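Local coordinates for flavin-dependent thymidylate synthase (Thermus thermophilus, PDB 6J61), which probably catalyses the reductive methylation of dUMP to dTMP, with methylenetetrahydrofolate as methyl donor and NADPH and FADH2 as reductants, at residues A[176-181]-A[209-214]. Numbering follows the deposited sequence.
Sequences NLFHFL and PLAWAA. With FAD (flavin-adenine dinucleotide), chain E.
F178 reaches from helix 174-184 across to the first turn of helix 209-220, where A211 and W212 receive it. The axes of 176-181 and 209-214 pass 12.1 Å apart at 46°, a wide separation spanned mainly by F178 and by L181 with W212. With CG anti to the carbonyl carbon (chi1 -83°), the F178 ring extends toward 209-214 although its CB does not point there. CZ lies 3.8 Å from the carbonyl O of A211 and 4.1 Å from its CB, while CE1 comes 4.0 Å from CE3 of W212. The indole meets the phenyl ring near the plane of the latter, at its edge, so the two do not stack face on face. One turn further along, L181 presents a single methyl, CD1, to the indole edge in the plane of that ring, 3.9 Å from CZ3. The six-membered ring of W212 thus meets both F178 and L181 along its CE3-CZ3 side. The four side chains are buried and apolar, and no hydrogen bond joins the segments. The same helix also holds FAD, in a site shared between subunits, through N176, whose ND2 donates to N3A at 3.0 Å, and H179, whose NE2 bonds O2P; neither touches 209-214. Around the contact, F178 stacks on F215 and touches M53 of helix 42-54, A211 packs on I27 of helix 24-32, W212 rests on helix 191-207, and L177 meets both that helix and strand 165-173.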
loop_
_atom_site.group_PDB
_atom_site.type_symbol
_atom_site.label_atom_id
_atom_site.label_comp_id
_atom_site.label_asym_id
_atom_site.label_seq_id
_atom_site.Cartn_x
_atom_site.Cartn_y
_atom_site.Cartn_z
ATOM N N ASN A 176 -3.753 -3.740 10.683
ATOM C CA ASN A 176 -4.647 -4.015 9.567
ATOM C C ASN A 176 -5.544 -5.221 9.807
ATOM O O ASN A 176 -6.594 -5.365 9.179
ATOM C CB ASN A 176 -3.833 -4.188 8.284
ATOM C CG ASN A 176 -3.329 -2.862 7.755
ATOM O OD1 ASN A 176 -4.115 -2.031 7.326
ATOM N ND2 ASN A 176 -2.019 -2.646 7.811
ATOM N N LEU A 177 -5.138 -6.092 10.720
ATOM C CA LEU A 177 -5.953 -7.248 11.020
ATOM C C LEU A 177 -7.121 -6.750 11.864
ATOM O O LEU A 177 -8.234 -7.229 11.722
ATOM C CB LEU A 177 -5.122 -8.302 11.765
ATOM C CG LEU A 177 -5.780 -9.635 12.136
ATOM C CD1 LEU A 177 -6.440 -10.262 10.917
ATOM C CD2 LEU A 177 -4.732 -10.564 12.722
ATOM N N PHE A 178 -6.873 -5.777 12.736
ATOM C CA PHE A 178 -7.948 -5.219 13.562
ATOM C C PHE A 178 -8.969 -4.541 12.652
ATOM O O PHE A 178 -10.182 -4.618 12.876
ATOM C CB PHE A 178 -7.408 -4.184 14.557
ATOM C CG PHE A 178 -6.844 -4.780 15.821
ATOM C CD1 PHE A 178 -7.456 -5.859 16.430
ATOM C CD2 PHE A 178 -5.717 -4.226 16.424
ATOM C CE1 PHE A 178 -6.958 -6.383 17.624
ATOM C CE2 PHE A 178 -5.216 -4.739 17.615
ATOM C CZ PHE A 178 -5.838 -5.821 18.218
ATOM N N HIS A 179 -8.456 -3.861 11.631
ATOM C CA HIS A 179 -9.291 -3.188 10.652
ATOM C C HIS A 179 -10.206 -4.246 10.020
ATOM O O HIS A 179 -11.423 -4.076 9.940
ATOM C CB HIS A 179 -8.404 -2.553 9.582
ATOM C CG HIS A 179 -9.158 -1.795 8.535
ATOM N ND1 HIS A 179 -9.766 -0.583 8.786
ATOM C CD2 HIS A 179 -9.384 -2.065 7.227
ATOM C CE1 HIS A 179 -10.330 -0.138 7.677
ATOM N NE2 HIS A 179 -10.114 -1.018 6.717
ATOM N N PHE A 180 -9.596 -5.342 9.585
ATOM C CA PHE A 180 -10.302 -6.460 8.959
ATOM C C PHE A 180 -11.417 -6.985 9.860
ATOM O O PHE A 180 -12.545 -7.232 9.417
ATOM C CB PHE A 180 -9.305 -7.591 8.661
ATOM C CG PHE A 180 -9.947 -8.861 8.181
ATOM C CD1 PHE A 180 -10.457 -8.956 6.898
ATOM C CD2 PHE A 180 -10.052 -9.955 9.021
ATOM C CE1 PHE A 180 -11.061 -10.121 6.457
ATOM C CE2 PHE A 180 -10.655 -11.121 8.587
ATOM C CZ PHE A 180 -11.161 -11.202 7.299
ATOM N N LEU A 181 -11.085 -7.163 11.128
ATOM C CA LEU A 181 -12.028 -7.670 12.100
ATOM C C LEU A 181 -13.187 -6.720 12.345
ATOM O O LEU A 181 -14.328 -7.156 12.441
ATOM C CB LEU A 181 -11.296 -7.965 13.397
ATOM C CG LEU A 181 -10.307 -9.125 13.292
ATOM C CD1 LEU A 181 -9.537 -9.275 14.610
ATOM C CD2 LEU A 181 -11.068 -10.392 12.973
ATOM N N PRO A 209 -3.648 -10.535 24.056
ATOM C CA PRO A 209 -4.707 -10.118 24.986
ATOM C C PRO A 209 -4.764 -8.639 25.393
ATOM O O PRO A 209 -5.852 -8.080 25.526
ATOM C CB PRO A 209 -4.517 -11.070 26.177
ATOM C CG PRO A 209 -3.063 -11.449 26.105
ATOM C CD PRO A 209 -2.866 -11.652 24.628
ATOM N N LEU A 210 -3.623 -7.994 25.596
ATOM C CA LEU A 210 -3.692 -6.583 25.966
ATOM C C LEU A 210 -4.198 -5.765 24.778
ATOM O O LEU A 210 -5.185 -5.034 24.886
ATOM C CB LEU A 210 -2.328 -6.055 26.432
ATOM C CG LEU A 210 -1.761 -6.658 27.722
ATOM C CD1 LEU A 210 -0.548 -5.850 28.164
ATOM C CD2 LEU A 210 -2.826 -6.662 28.817
ATOM N N ALA A 211 -3.527 -5.904 23.638
ATOM C CA ALA A 211 -3.924 -5.178 22.443
ATOM C C ALA A 211 -5.396 -5.455 22.155
ATOM O O ALA A 211 -6.166 -4.545 21.822
ATOM C CB ALA A 211 -3.076 -5.604 21.267
ATOM N N TRP A 212 -5.783 -6.717 22.293
ATOM C CA TRP A 212 -7.155 -7.084 22.047
ATOM C C TRP A 212 -8.089 -6.394 23.044
ATOM O O TRP A 212 -9.209 -6.000 22.692
ATOM C CB TRP A 212 -7.335 -8.604 22.122
ATOM C CG TRP A 212 -8.781 -8.974 21.991
ATOM C CD1 TRP A 212 -9.706 -9.022 22.994
ATOM C CD2 TRP A 212 -9.501 -9.184 20.774
ATOM N NE1 TRP A 212 -10.957 -9.234 22.477
ATOM C CE2 TRP A 212 -10.861 -9.339 21.115
ATOM C CE3 TRP A 212 -9.130 -9.252 19.428
ATOM C CZ2 TRP A 212 -11.853 -9.557 20.157
ATOM C CZ3 TRP A 212 -10.117 -9.469 18.473
ATOM C CH2 TRP A 212 -11.462 -9.617 18.844
ATOM N N ALA A 213 -7.641 -6.258 24.288
ATOM C CA ALA A 213 -8.475 -5.613 25.290
ATOM C C ALA A 213 -8.778 -4.202 24.814
ATOM O O ALA A 213 -9.924 -3.765 24.834
ATOM C CB ALA A 213 -7.769 -5.573 26.633
ATOM N N ALA A 214 -7.749 -3.500 24.372
ATOM C CA ALA A 214 -7.918 -2.142 23.891
ATOM C C ALA A 214 -8.841 -2.122 22.672
ATOM O O ALA A 214 -9.758 -1.298 22.579
ATOM C CB ALA A 214 -6.549 -1.544 23.528
HETATM P PA FAD E . -1.198 6.006 5.840
HETATM O O1A FAD E . 0.284 5.952 5.911
HETATM O O2A FAD E . -1.637 6.922 4.579
HETATM O O5B FAD E . -1.746 4.517 5.646
HETATM C C5B FAD E . -3.167 4.523 5.771
HETATM C C4B FAD E . -3.625 3.085 6.010
HETATM O O4B FAD E . -3.234 2.252 4.888
HETATM C C3B FAD E . -2.964 2.503 7.246
HETATM O O3B FAD E . -3.717 2.737 8.434
HETATM C C2B FAD E . -2.829 1.029 6.900
HETATM O O2B FAD E . -4.035 0.340 7.243
HETATM C C1B FAD E . -2.561 1.048 5.370
HETATM N N9A FAD E . -1.108 1.082 5.021
HETATM C C8A FAD E . -0.453 2.074 4.329
HETATM N N7A FAD E . 0.805 1.787 4.189
HETATM C C5A FAD E . 1.059 0.598 4.772
HETATM C C6A FAD E . 2.217 -0.212 4.934
HETATM N N6A FAD E . 3.434 0.206 4.420
HETATM N N1A FAD E . 2.105 -1.396 5.601
HETATM C C2A FAD E . 0.930 -1.812 6.104
HETATM N N3A FAD E . -0.183 -1.077 5.972
HETATM C C4A FAD E . -0.165 0.119 5.321
HETATM N N1 FAD E . 4.819 8.069 14.190
HETATM C C2 FAD E . 6.076 7.837 14.590
HETATM O O2 FAD E . 6.879 7.406 13.768
HETATM N N3 FAD E . 6.501 8.059 15.863
HETATM C C4 FAD E . 5.657 8.538 16.844
HETATM O O4 FAD E . 6.055 8.731 17.980
HETATM C C4X FAD E . 4.240 8.809 16.457
HETATM N N5 FAD E . 3.326 9.267 17.310
HETATM C C5X FAD E . 2.040 9.505 16.932
HETATM C C6 FAD E . 1.090 9.995 17.892
HETATM C C7 FAD E . -0.228 10.245 17.520
HETATM C C7M FAD E . -1.189 10.762 18.570
HETATM C C8 FAD E . -0.659 10.016 16.170
HETATM C C8M FAD E . -2.091 10.284 15.751
HETATM C C9 FAD E . 0.249 9.537 15.206
HETATM C C9A FAD E . 1.614 9.269 15.561
HETATM N N10 FAD E . 2.567 8.778 14.610
HETATM C C10 FAD E . 3.874 8.537 15.027
HETATM C "C1'" FAD E . 2.218 8.525 13.201
HETATM C "C2'" FAD E . 1.543 7.163 12.975
HETATM O "O2'" FAD E . 2.277 6.123 13.625
HETATM C "C3'" FAD E . 1.430 6.891 11.450
HETATM O "O3'" FAD E . 2.730 6.727 10.864
HETATM C "C4'" FAD E . 0.689 8.047 10.723
HETATM O "O4'" FAD E . -0.364 8.576 11.551
HETATM C "C5'" FAD E . 0.085 7.531 9.426
HETATM O "O5'" FAD E . -1.137 6.865 9.743
HETATM P P FAD E . -1.485 5.836 8.574
HETATM O O1P FAD E . -0.351 4.890 8.389
HETATM O O2P FAD E . -2.806 5.039 9.007
HETATM O O3P FAD E . -1.814 6.689 7.204
#